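ATP:cob(I)alamin adenosyltransferase, putative (Burkholderia thailandensis, PDB 2ZHZ) probably transfers the adenosyl group of ATP to the cobalt of reduced cobalamin, making adenosylcobalamin, and works as a homotrimer. Local coordinates at residues A64-L76 and L144-L158. Numbering follows the deposited sequence.
With ATP (adenosine-5'-triphosphate), chain H.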
# COMPACT_ATOMS: atom_id res chain seq x y z
N ALA B 64 -3.80 19.20 6.12
CA ALA B 64 -5.19 19.32 6.55
C ALA B 64 -5.94 18.03 6.23
O ALA B 64 -6.81 17.60 6.99
CB ALA B 64 -5.86 20.49 5.84
N ILE B 65 -5.59 17.42 5.11
CA ILE B 65 -6.23 16.18 4.69
C ILE B 65 -5.95 15.05 5.68
O ILE B 65 -6.81 14.21 5.92
CB ILE B 65 -5.79 15.80 3.26
CG1 ILE B 65 -6.43 16.77 2.26
CG2 ILE B 65 -6.19 14.35 2.94
CD1 ILE B 65 -5.87 16.70 0.85
N GLN B 66 -4.75 15.03 6.25
CA GLN B 66 -4.42 13.99 7.23
C GLN B 66 -5.37 14.07 8.41
O GLN B 66 -5.77 13.05 8.98
CB GLN B 66 -2.98 14.14 7.73
CG GLN B 66 -1.91 13.74 6.72
CD GLN B 66 -0.60 13.36 7.39
OE1 GLN B 66 0.05 14.20 8.02
NE2 GLN B 66 -0.22 12.09 7.26
N HIS B 67 -5.73 15.30 8.79
CA HIS B 67 -6.65 15.52 9.89
C HIS B 67 -8.03 15.01 9.50
O HIS B 67 -8.72 14.39 10.30
CB HIS B 67 -6.70 17.01 10.24
CG HIS B 67 -5.42 17.54 10.79
ND1 HIS B 67 -4.99 17.28 12.08
CD2 HIS B 67 -4.45 18.30 10.22
CE1 HIS B 67 -3.82 17.86 12.27
NE2 HIS B 67 -3.47 18.48 11.16
N ASP B 68 -8.43 15.28 8.25
CA ASP B 68 -9.72 14.83 7.74
C ASP B 68 -9.78 13.30 7.78
O ASP B 68 -10.79 12.71 8.17
CB ASP B 68 -9.93 15.25 6.28
CG ASP B 68 -10.11 16.74 6.10
OD1 ASP B 68 -10.26 17.47 7.10
OD2 ASP B 68 -10.12 17.17 4.93
N LEU B 69 -8.70 12.67 7.34
CA LEU B 69 -8.62 11.22 7.29
C LEU B 69 -8.65 10.62 8.69
O LEU B 69 -9.17 9.52 8.89
CB LEU B 69 -7.37 10.78 6.53
CG LEU B 69 -7.42 11.11 5.04
CD1 LEU B 69 -6.15 10.60 4.36
CD2 LEU B 69 -8.65 10.45 4.40
N PHE B 70 -8.08 11.33 9.65
CA PHE B 70 -8.10 10.85 11.02
C PHE B 70 -9.55 10.83 11.49
O PHE B 70 -10.00 9.89 12.15
CB PHE B 70 -7.28 11.76 11.93
CG PHE B 70 -7.23 11.28 13.35
CD1 PHE B 70 -6.37 10.26 13.72
CD2 PHE B 70 -8.07 11.83 14.31
CE1 PHE B 70 -6.35 9.78 15.03
CE2 PHE B 70 -8.07 11.36 15.62
CZ PHE B 70 -7.20 10.33 15.98
N ASP B 71 -10.30 11.88 11.15
CA ASP B 71 -11.70 11.96 11.55
C ASP B 71 -12.57 10.96 10.79
O ASP B 71 -13.51 10.40 11.35
CB ASP B 71 -12.24 13.37 11.32
CG ASP B 71 -11.66 14.38 12.30
OD1 ASP B 71 -11.08 13.96 13.32
OD2 ASP B 71 -11.79 15.59 12.04
N LEU B 72 -12.25 10.74 9.52
CA LEU B 72 -13.00 9.79 8.71
C LEU B 72 -12.85 8.40 9.33
O LEU B 72 -13.81 7.65 9.45
CB LEU B 72 -12.49 9.81 7.26
CG LEU B 72 -13.39 9.16 6.20
CD1 LEU B 72 -13.01 9.69 4.82
CD2 LEU B 72 -13.26 7.66 6.24
N GLY B 73 -11.62 8.08 9.73
CA GLY B 73 -11.36 6.79 10.36
C GLY B 73 -12.10 6.71 11.68
O GLY B 73 -12.64 5.65 12.04
N GLY B 74 -12.13 7.82 12.40
CA GLY B 74 -12.82 7.86 13.68
C GLY B 74 -14.30 7.62 13.48
O GLY B 74 -14.95 6.98 14.31
N GLU B 75 -14.85 8.12 12.38
CA GLU B 75 -16.26 7.93 12.08
C GLU B 75 -16.53 6.46 11.78
O GLU B 75 -17.59 5.93 12.13
CB GLU B 75 -16.68 8.78 10.87
CG GLU B 75 -18.16 8.65 10.54
CD GLU B 75 -18.61 9.58 9.43
OE1 GLU B 75 -18.07 10.71 9.35
OE2 GLU B 75 -19.51 9.21 8.66
N LEU B 76 -15.57 5.80 11.13
CA LEU B 76 -15.73 4.39 10.81
C LEU B 76 -15.59 3.55 12.08
O LEU B 76 -16.10 2.44 12.15
CB LEU B 76 -14.68 3.96 9.78
CG LEU B 76 -14.78 4.62 8.41
CD1 LEU B 76 -13.63 4.15 7.52
CD2 LEU B 76 -16.12 4.30 7.77
N LEU B 144 -24.26 3.11 6.47
CA LEU B 144 -23.17 4.06 6.63
C LEU B 144 -23.55 5.38 5.97
O LEU B 144 -24.34 5.41 5.04
CB LEU B 144 -21.91 3.49 5.96
CG LEU B 144 -20.53 4.06 6.25
CD1 LEU B 144 -20.13 3.74 7.68
CD2 LEU B 144 -19.52 3.44 5.28
N ASN B 145 -22.99 6.48 6.47
CA ASN B 145 -23.27 7.78 5.87
C ASN B 145 -22.57 7.78 4.52
O ASN B 145 -21.60 7.05 4.32
CB ASN B 145 -22.73 8.93 6.73
CG ASN B 145 -23.42 9.02 8.08
OD1 ASN B 145 -24.64 8.98 8.17
ND2 ASN B 145 -22.63 9.17 9.14
N ALA B 146 -23.06 8.59 3.59
CA ALA B 146 -22.46 8.65 2.26
C ALA B 146 -21.21 9.54 2.22
O ALA B 146 -20.37 9.40 1.34
CB ALA B 146 -23.49 9.15 1.25
N ALA B 147 -21.10 10.45 3.18
CA ALA B 147 -19.97 11.38 3.23
C ALA B 147 -18.58 10.75 3.09
O ALA B 147 -17.77 11.21 2.29
CB ALA B 147 -20.05 12.21 4.51
N PRO B 148 -18.28 9.70 3.87
CA PRO B 148 -16.96 9.05 3.78
C PRO B 148 -16.61 8.66 2.35
O PRO B 148 -15.52 8.92 1.86
CB PRO B 148 -17.11 7.84 4.70
CG PRO B 148 -18.06 8.35 5.75
CD PRO B 148 -19.10 9.07 4.93
N ARG B 149 -17.57 8.01 1.70
CA ARG B 149 -17.47 7.55 0.32
C ARG B 149 -17.25 8.74 -0.62
O ARG B 149 -16.36 8.72 -1.49
CB ARG B 149 -18.79 6.84 -0.01
CG ARG B 149 -18.89 6.18 -1.34
CD ARG B 149 -20.20 5.40 -1.41
NE ARG B 149 -21.38 6.25 -1.45
CZ ARG B 149 -22.49 6.03 -0.75
NH1 ARG B 149 -22.57 4.99 0.06
NH2 ARG B 149 -23.53 6.85 -0.87
N ARG B 150 -18.05 9.78 -0.45
CA ARG B 150 -17.95 10.96 -1.29
C ARG B 150 -16.63 11.69 -1.06
O ARG B 150 -16.09 12.30 -1.98
CB ARG B 150 -19.11 11.91 -1.00
CG ARG B 150 -20.48 11.29 -1.23
CD ARG B 150 -21.58 12.30 -0.97
NE ARG B 150 -21.66 13.31 -2.02
CZ ARG B 150 -22.26 14.49 -1.88
NH1 ARG B 150 -22.85 14.81 -0.74
NH2 ARG B 150 -22.29 15.34 -2.90
N TYR B 151 -16.12 11.62 0.17
CA TYR B 151 -14.87 12.28 0.50
C TYR B 151 -13.68 11.65 -0.22
O TYR B 151 -12.90 12.35 -0.87
CB TYR B 151 -14.63 12.25 2.01
CG TYR B 151 -13.38 12.99 2.42
CD1 TYR B 151 -13.42 14.33 2.80
CD2 TYR B 151 -12.13 12.36 2.38
CE1 TYR B 151 -12.26 15.02 3.13
CE2 TYR B 151 -10.97 13.04 2.70
CZ TYR B 151 -11.03 14.37 3.07
OH TYR B 151 -9.87 15.05 3.34
N VAL B 152 -13.52 10.34 -0.10
CA VAL B 152 -12.40 9.67 -0.75
C VAL B 152 -12.54 9.70 -2.27
O VAL B 152 -11.54 9.62 -2.99
CB VAL B 152 -12.22 8.22 -0.25
CG1 VAL B 152 -11.74 8.23 1.19
CG2 VAL B 152 -13.52 7.45 -0.38
N ASN B 153 -13.77 9.81 -2.76
CA ASN B 153 -14.01 9.87 -4.19
C ASN B 153 -13.31 11.14 -4.71
O ASN B 153 -12.59 11.11 -5.70
CB ASN B 153 -15.51 9.95 -4.48
CG ASN B 153 -15.84 9.73 -5.95
OD1 ASN B 153 -16.91 10.11 -6.43
ND2 ASN B 153 -14.93 9.10 -6.66
N ARG B 154 -13.54 12.24 -4.00
CA ARG B 154 -12.94 13.51 -4.36
C ARG B 154 -11.44 13.55 -4.10
O ARG B 154 -10.69 14.12 -4.88
CB ARG B 154 -13.63 14.64 -3.59
CG ARG B 154 -15.03 14.91 -4.08
CD ARG B 154 -15.82 15.84 -3.15
NE ARG B 154 -17.13 16.11 -3.73
CZ ARG B 154 -18.04 15.19 -3.98
NH1 ARG B 154 -17.80 13.92 -3.68
NH2 ARG B 154 -19.19 15.51 -4.56
N LEU B 155 -11.01 12.92 -3.01
CA LEU B 155 -9.59 12.92 -2.67
C LEU B 155 -8.70 12.26 -3.73
O LEU B 155 -7.61 12.76 -4.00
CB LEU B 155 -9.36 12.25 -1.31
CG LEU B 155 -7.91 12.23 -0.82
CD1 LEU B 155 -7.34 13.65 -0.82
CD2 LEU B 155 -7.85 11.63 0.57
N SER B 156 -9.13 11.15 -4.32
CA SER B 156 -8.28 10.51 -5.33
C SER B 156 -8.15 11.45 -6.53
O SER B 156 -7.10 11.51 -7.16
CB SER B 156 -8.84 9.15 -5.76
OG SER B 156 -10.07 9.25 -6.45
N ASP B 157 -9.22 12.18 -6.82
CA ASP B 157 -9.21 13.14 -7.92
C ASP B 157 -8.19 14.23 -7.58
O ASP B 157 -7.34 14.57 -8.41
CB ASP B 157 -10.62 13.74 -8.08
CG ASP B 157 -10.77 14.60 -9.33
OD1 ASP B 157 -11.88 15.13 -9.53
OD2 ASP B 157 -9.80 14.76 -10.11
N LEU B 158 -8.26 14.76 -6.36
CA LEU B 158 -7.34 15.81 -5.94
C LEU B 158 -5.89 15.33 -5.90
O LEU B 158 -4.97 16.09 -6.20
CB LEU B 158 -7.74 16.34 -4.55
CG LEU B 158 -6.83 17.44 -3.98
CD1 LEU B 158 -6.77 18.61 -4.96
CD2 LEU B 158 -7.36 17.90 -2.62
PG ATP H . -16.30 10.34 -10.38
O1G ATP H . -17.28 10.19 -9.25
O2G ATP H . -16.62 11.49 -11.28
O3G ATP H . -14.89 10.46 -9.87
PB ATP H . -16.05 7.51 -10.83
O1B ATP H . -15.66 7.51 -9.38
O2B ATP H . -17.18 6.61 -11.26
O3B ATP H . -16.38 9.02 -11.32
PA ATP H . -13.29 7.85 -11.71
O1A ATP H . -12.87 8.06 -10.30
O2A ATP H . -13.28 9.01 -12.67
O3A ATP H . -14.77 7.15 -11.76
O5' ATP H . -12.36 6.68 -12.30
C5' ATP H . -12.30 6.43 -13.70
C4' ATP H . -12.34 4.93 -13.98
O4' ATP H . -11.67 4.16 -12.95
C3' ATP H . -13.76 4.40 -14.11
O3' ATP H . -14.01 4.00 -15.47
C2' ATP H . -13.87 3.26 -13.11
O2' ATP H . -14.18 2.04 -13.80
C1' ATP H . -12.53 3.16 -12.40
N9 ATP H . -12.66 3.40 -10.91
C8 ATP H . -13.48 4.30 -10.30
N7 ATP H . -13.34 4.27 -8.95
C5 ATP H . -12.40 3.34 -8.67
C6 ATP H . -11.76 2.80 -7.44
N6 ATP H . -12.10 3.26 -6.22
N1 ATP H . -10.80 1.81 -7.59
C2 ATP H . -10.44 1.32 -8.82
N3 ATP H . -10.99 1.78 -9.98
C4 ATP H . -11.96 2.77 -9.97
O HOH W 1 -20.43 6.75 8.53
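Tyr151 reaches across from helix 147-169 as a knob into a hole formed by Ile65, Asp68, Leu69 and Leu72 of helix 56-77. The two helices belong to the helix bundle of this PduO-type adenosyltransferase, and their segments 64-76 and 147-158 run roughly antiparallel, with axes 150° apart. Around the ring the packing is tight. Leu72 CD1 lies 3.7 Å from Tyr151 CD2, and Leu69 CD2 is 3.9 Å from Tyr151 CE2. CG of Tyr151 stands anti to the backbone N, which sends the ring out toward helix 56-77. Its hydroxyl donates to the anti lone pair of Asp68 OD2 at 2.7 Å, with carboxylate and ring planes 85° apart. Arg91 forms a salt bridge with Asp68 OD1, so the buried acid is gripped on both oxygens. Toward the Ile65 end of the contact, Leu69 and Leu155 meet tip to tip, and Ile65 CD1 rests 3.8 Å from Leu155 CD1. On its far side, helix 147-169 carries Asn153 to the ATP site, which Arg11 and Lys28 of the second subunit help complete.

The end near Leu144 and Asn145 is looser and admits water. Glu75 OE1 accepts hydrogen bonds from the backbone N of Ala83 and of Ile84. A water bridges Glu75 OE2 and Asn145 N. Asn145 ND2 also donates to Glu75 OE2 at 3.2 Å, nearly straight at 176° but from above the carboxylate plane.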